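Local coordinates for protein 2-hydroxyisobutyryl-CoA synthetase (Aquincola tertiaricarbonis, PDB 6HDY) that belongs to the ANL superfamily of AMP-binding enzymes, with a large N-terminal part and a smaller C-terminal domain, at residues P215-G220 against L244-F249; D164-A169 against L188-F193. All blocks are in the same frame, centred on the assembly; numbering follows the deposited sequence.

Contact 1 of 2, residues P215-G220 against L244-F249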
# COMPACT_ATOMS: atom_id res chain seq x y z
N PRO A 215 -7.24 1.63 -17.78
CA PRO A 215 -6.27 2.71 -17.50
C PRO A 215 -5.38 3.11 -18.66
O PRO A 215 -5.02 2.27 -19.50
CB PRO A 215 -5.43 2.13 -16.36
CG PRO A 215 -5.46 0.67 -16.60
CD PRO A 215 -6.89 0.41 -17.01
N ALA A 216 -4.97 4.38 -18.67
CA ALA A 216 -4.06 4.86 -19.69
C ALA A 216 -2.63 4.43 -19.38
O ALA A 216 -1.83 4.27 -20.30
CB ALA A 216 -4.14 6.37 -19.81
N ALA A 217 -2.29 4.24 -18.07
CA ALA A 217 -0.94 3.88 -17.66
C ALA A 217 -0.89 2.85 -16.53
O ALA A 217 -1.80 2.76 -15.71
CB ALA A 217 -0.13 5.12 -17.31
N PHE A 218 0.18 2.03 -16.54
CA PHE A 218 0.41 0.97 -15.56
C PHE A 218 1.81 1.08 -15.04
O PHE A 218 2.73 1.22 -15.83
CB PHE A 218 0.26 -0.42 -16.20
CG PHE A 218 0.53 -1.60 -15.29
CD1 PHE A 218 1.82 -2.10 -15.14
CD2 PHE A 218 -0.51 -2.24 -14.62
CE1 PHE A 218 2.07 -3.19 -14.31
CE2 PHE A 218 -0.26 -3.34 -13.81
CZ PHE A 218 1.03 -3.80 -13.65
N TYR A 219 1.97 0.94 -13.71
CA TYR A 219 3.28 0.90 -13.07
C TYR A 219 3.45 -0.39 -12.27
O TYR A 219 2.56 -0.77 -11.50
CB TYR A 219 3.53 2.13 -12.15
CG TYR A 219 4.80 1.99 -11.32
CD1 TYR A 219 6.04 2.35 -11.84
CD2 TYR A 219 4.77 1.41 -10.06
CE1 TYR A 219 7.21 2.19 -11.10
CE2 TYR A 219 5.93 1.22 -9.32
CZ TYR A 219 7.15 1.61 -9.84
OH TYR A 219 8.29 1.37 -9.12
N GLY A 220 4.65 -0.98 -12.37
CA GLY A 220 5.08 -2.10 -11.56
C GLY A 220 6.43 -2.60 -12.01
O GLY A 220 7.19 -1.84 -12.60
N LEU A 244 -4.58 0.37 -22.28
CA LEU A 244 -3.26 0.89 -21.92
C LEU A 244 -2.54 1.54 -23.05
O LEU A 244 -2.45 0.98 -24.15
CB LEU A 244 -2.36 -0.20 -21.28
CG LEU A 244 -2.78 -0.70 -19.90
CD1 LEU A 244 -2.30 -2.11 -19.67
CD2 LEU A 244 -2.30 0.25 -18.77
N LYS A 245 -2.02 2.75 -22.80
CA LYS A 245 -1.20 3.46 -23.79
C LYS A 245 0.25 3.15 -23.43
O LYS A 245 1.13 3.10 -24.30
CB LYS A 245 -1.46 4.98 -23.78
CG LYS A 245 -2.93 5.39 -24.05
CD LYS A 245 -3.40 5.13 -25.50
CE LYS A 245 -4.90 5.29 -25.68
NZ LYS A 245 -5.67 4.10 -25.23
N CYS A 246 0.49 2.92 -22.14
CA CYS A 246 1.83 2.60 -21.67
C CYS A 246 1.85 1.88 -20.34
O CYS A 246 0.87 1.88 -19.59
CB CYS A 246 2.72 3.84 -21.65
SG CYS A 246 2.64 4.80 -20.12
N LEU A 247 3.00 1.25 -20.09
CA LEU A 247 3.38 0.55 -18.88
C LEU A 247 4.79 1.08 -18.61
O LEU A 247 5.59 1.15 -19.53
CB LEU A 247 3.41 -0.98 -19.09
CG LEU A 247 2.09 -1.64 -19.49
CD1 LEU A 247 2.04 -1.85 -21.01
CD2 LEU A 247 1.91 -2.98 -18.78
N PHE A 248 5.06 1.51 -17.38
CA PHE A 248 6.38 2.04 -17.01
C PHE A 248 6.88 1.31 -15.80
O PHE A 248 6.12 1.07 -14.88
CB PHE A 248 6.40 3.57 -16.89
CG PHE A 248 5.70 4.21 -15.71
CD1 PHE A 248 4.31 4.34 -15.70
CD2 PHE A 248 6.43 4.83 -14.70
CE1 PHE A 248 3.67 4.99 -14.63
CE2 PHE A 248 5.78 5.49 -13.64
CZ PHE A 248 4.41 5.54 -13.60
N PHE A 249 8.10 0.82 -15.88
CA PHE A 249 8.63 -0.09 -14.87
C PHE A 249 9.94 0.33 -14.27
O PHE A 249 10.79 0.94 -14.94
CB PHE A 249 8.85 -1.51 -15.51
CG PHE A 249 7.73 -2.13 -16.33
CD1 PHE A 249 6.50 -2.45 -15.74
CD2 PHE A 249 7.93 -2.47 -17.67
CE1 PHE A 249 5.49 -3.04 -16.50
CE2 PHE A 249 6.90 -3.06 -18.42
CZ PHE A 249 5.70 -3.36 -17.83
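Y219 and F248, neighbours on one face of a parallel strand pair, meet obliquely, their ring planes inclined at 55°. The Y219 methylene lies over the F248 ring as a CH-pi contact, CB being 4.0 Å from the ring centroid. F248 holds CG between its backbone N and carbonyl carbon (chi1 71°), which swings the ring across toward Y219. On the other face F218 is the central apolar residue: L247 CD2 approaches F218 CD1 at 3.7 Å, L244 CD2 reaches F218 CB, and F249 CE1 meets the F218 ring at its edge. Flat and branched side chains suit this buried face.

Among the backbone bonds, A216 O accepts from both K245 N (2.9 Å) and C246 N (3.3 Å). F248 N gives F218 O a straighter bond of 2.8 Å, whereas F218 N to C246 O is weak. G220 lacks a side chain where the F218 ring would crowd one; its O sits in plane at the edge of the F249 ring.

Y219 OH hydrogen-bonds to S250 OG, and its side chain lines the pocket of the bound 8LQ. Helix 222-234 packs on F218 and F249, helix 258-268 on L244, L247 and F249, and strand 271-274 lies beyond 246-249.

Contact 2 of 2, residues D164-A169 against L188-F193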
# COMPACT_ATOMS: atom_id res chain seq x y z
N ASP A 164 -5.57 11.13 -16.72
CA ASP A 164 -5.30 9.74 -17.08
C ASP A 164 -5.38 8.85 -15.84
O ASP A 164 -4.88 9.22 -14.78
CB ASP A 164 -3.90 9.59 -17.66
CG ASP A 164 -3.73 9.98 -19.11
OD1 ASP A 164 -4.77 10.12 -19.82
OD2 ASP A 164 -2.57 10.05 -19.56
N LEU A 165 -5.99 7.68 -15.98
CA LEU A 165 -6.08 6.70 -14.92
C LEU A 165 -4.73 5.95 -14.87
O LEU A 165 -4.33 5.32 -15.86
CB LEU A 165 -7.26 5.75 -15.13
CG LEU A 165 -7.45 4.72 -13.99
CD1 LEU A 165 -8.12 5.34 -12.84
CD2 LEU A 165 -8.30 3.57 -14.45
N VAL A 166 -4.02 6.06 -13.73
CA VAL A 166 -2.70 5.44 -13.56
C VAL A 166 -2.81 4.31 -12.56
O VAL A 166 -3.07 4.56 -11.38
CB VAL A 166 -1.61 6.46 -13.14
CG1 VAL A 166 -0.25 5.77 -12.97
CG2 VAL A 166 -1.51 7.60 -14.14
N CYS A 167 -2.62 3.06 -13.02
CA CYS A 167 -2.65 1.93 -12.12
C CYS A 167 -1.28 1.71 -11.52
O CYS A 167 -0.35 1.36 -12.25
CB CYS A 167 -3.15 0.67 -12.81
SG CYS A 167 -3.32 -0.75 -11.70
N VAL A 168 -1.14 1.89 -10.19
CA VAL A 168 0.13 1.63 -9.47
C VAL A 168 -0.00 0.24 -8.85
O VAL A 168 -0.68 0.06 -7.84
CB VAL A 168 0.53 2.75 -8.46
CG1 VAL A 168 1.88 2.45 -7.82
CG2 VAL A 168 0.58 4.10 -9.17
N ALA A 169 0.59 -0.75 -9.52
CA ALA A 169 0.49 -2.15 -9.12
C ALA A 169 1.83 -2.75 -8.64
O ALA A 169 2.34 -3.70 -9.22
CB ALA A 169 -0.14 -2.97 -10.24
N LEU A 188 0.78 14.90 -10.89
CA LEU A 188 0.45 15.03 -12.32
C LEU A 188 -1.05 15.35 -12.54
O LEU A 188 -1.46 15.68 -13.65
CB LEU A 188 0.85 13.72 -13.05
CG LEU A 188 0.69 13.65 -14.59
CD1 LEU A 188 1.32 14.89 -15.30
CD2 LEU A 188 1.25 12.35 -15.11
N ARG A 189 -1.86 15.24 -11.46
CA ARG A 189 -3.31 15.41 -11.48
C ARG A 189 -3.94 14.27 -12.32
O ARG A 189 -4.96 14.44 -12.97
CB ARG A 189 -3.78 16.83 -11.91
CG ARG A 189 -3.03 17.99 -11.25
CD ARG A 189 -3.41 18.23 -9.80
NE ARG A 189 -2.43 19.05 -9.09
CZ ARG A 189 -1.79 18.68 -7.97
NH1 ARG A 189 -0.94 19.50 -7.38
NH2 ARG A 189 -2.04 17.49 -7.42
N ALA A 190 -3.30 13.10 -12.28
CA ALA A 190 -3.83 11.92 -12.95
C ALA A 190 -4.85 11.33 -11.97
O ALA A 190 -4.91 11.77 -10.83
CB ALA A 190 -2.69 10.92 -13.22
N LYS A 191 -5.67 10.37 -12.39
CA LYS A 191 -6.56 9.66 -11.46
C LYS A 191 -5.67 8.53 -10.89
O LYS A 191 -5.45 7.51 -11.56
CB LYS A 191 -7.78 9.07 -12.19
CG LYS A 191 -8.77 10.09 -12.70
CD LYS A 191 -9.75 9.40 -13.63
CE LYS A 191 -10.76 10.35 -14.21
NZ LYS A 191 -10.13 11.47 -14.96
N ALA A 192 -5.06 8.75 -9.70
CA ALA A 192 -4.15 7.73 -9.13
C ALA A 192 -4.95 6.52 -8.68
O ALA A 192 -5.91 6.66 -7.94
CB ALA A 192 -3.35 8.32 -7.96
N PHE A 193 -4.59 5.33 -9.22
CA PHE A 193 -5.26 4.07 -8.89
C PHE A 193 -4.25 3.13 -8.15
O PHE A 193 -3.64 2.24 -8.78
CB PHE A 193 -5.87 3.44 -10.17
CG PHE A 193 -6.49 2.07 -10.01
CD1 PHE A 193 -7.15 1.72 -8.83
CD2 PHE A 193 -6.48 1.16 -11.06
CE1 PHE A 193 -7.73 0.46 -8.68
CE2 PHE A 193 -7.09 -0.10 -10.92
CZ PHE A 193 -7.70 -0.45 -9.73
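F193 and C167 are paired across two parallel strands, and the ring of F193 is a broad bump on their shared face. C167 SG lies obliquely beside it, 4.5 Å from the centroid of the F193 ring and 44° off its normal, a sulfur-aromatic contact in which the slim, polarisable sulfur suits a place beside a ring. The nearest ring atom to C167 SG is F193 CD2, at 3.7 Å. Further back on the same face, L165 turns CG away from its backbone N (chi1 -177°) and extends CD1 over the neighbouring strand. There this methyl settles into the hollow between K191 CB, at 3.8 Å, and F193 CB, at 4.0 Å. K191 supplies only the root of its chain to this packing; its NZ runs on to G163 O and to N118 O of the second subunit, whose V124 packs on L165 and F193.

On the face of V166 and A192, V166 CG2 meets A190 CB, which projects from the turn before the strand, at 3.6 Å. The small methyl of A192 accommodates helix 176-187, which lies against it.

Four backbone hydrogen bonds fix this register: K191 N to D164 O, V166 N to K191 O at 3.0 Å and nearly straight (171°), F193 N to V166 O, and V168 N to F193 O. Strand 165-168, helix 176-187 and strand 191-193 thus form a classical beta-alpha-beta crossover unit.

The two contacts belong to one parallel five-stranded sheet of the N-terminal part, ordered 191-193, 165-168, 217-220, 246-249, 271-274. Their centres are about 9 Å apart. Contact 2 closes before contact 1 opens, so two beta-alpha-beta units follow in series, joined by helix 202-213. Strands 165-168 and 217-220 are the seam: Y219 N lies 2.8 Å from C167 O, a probable hydrogen bond, and the F218 ring packs against A169. One sheet therefore has its 191-193 edge, in contact 2, against the second subunit and, two strands on, carries Y219 of contact 1 at the ligand pocket.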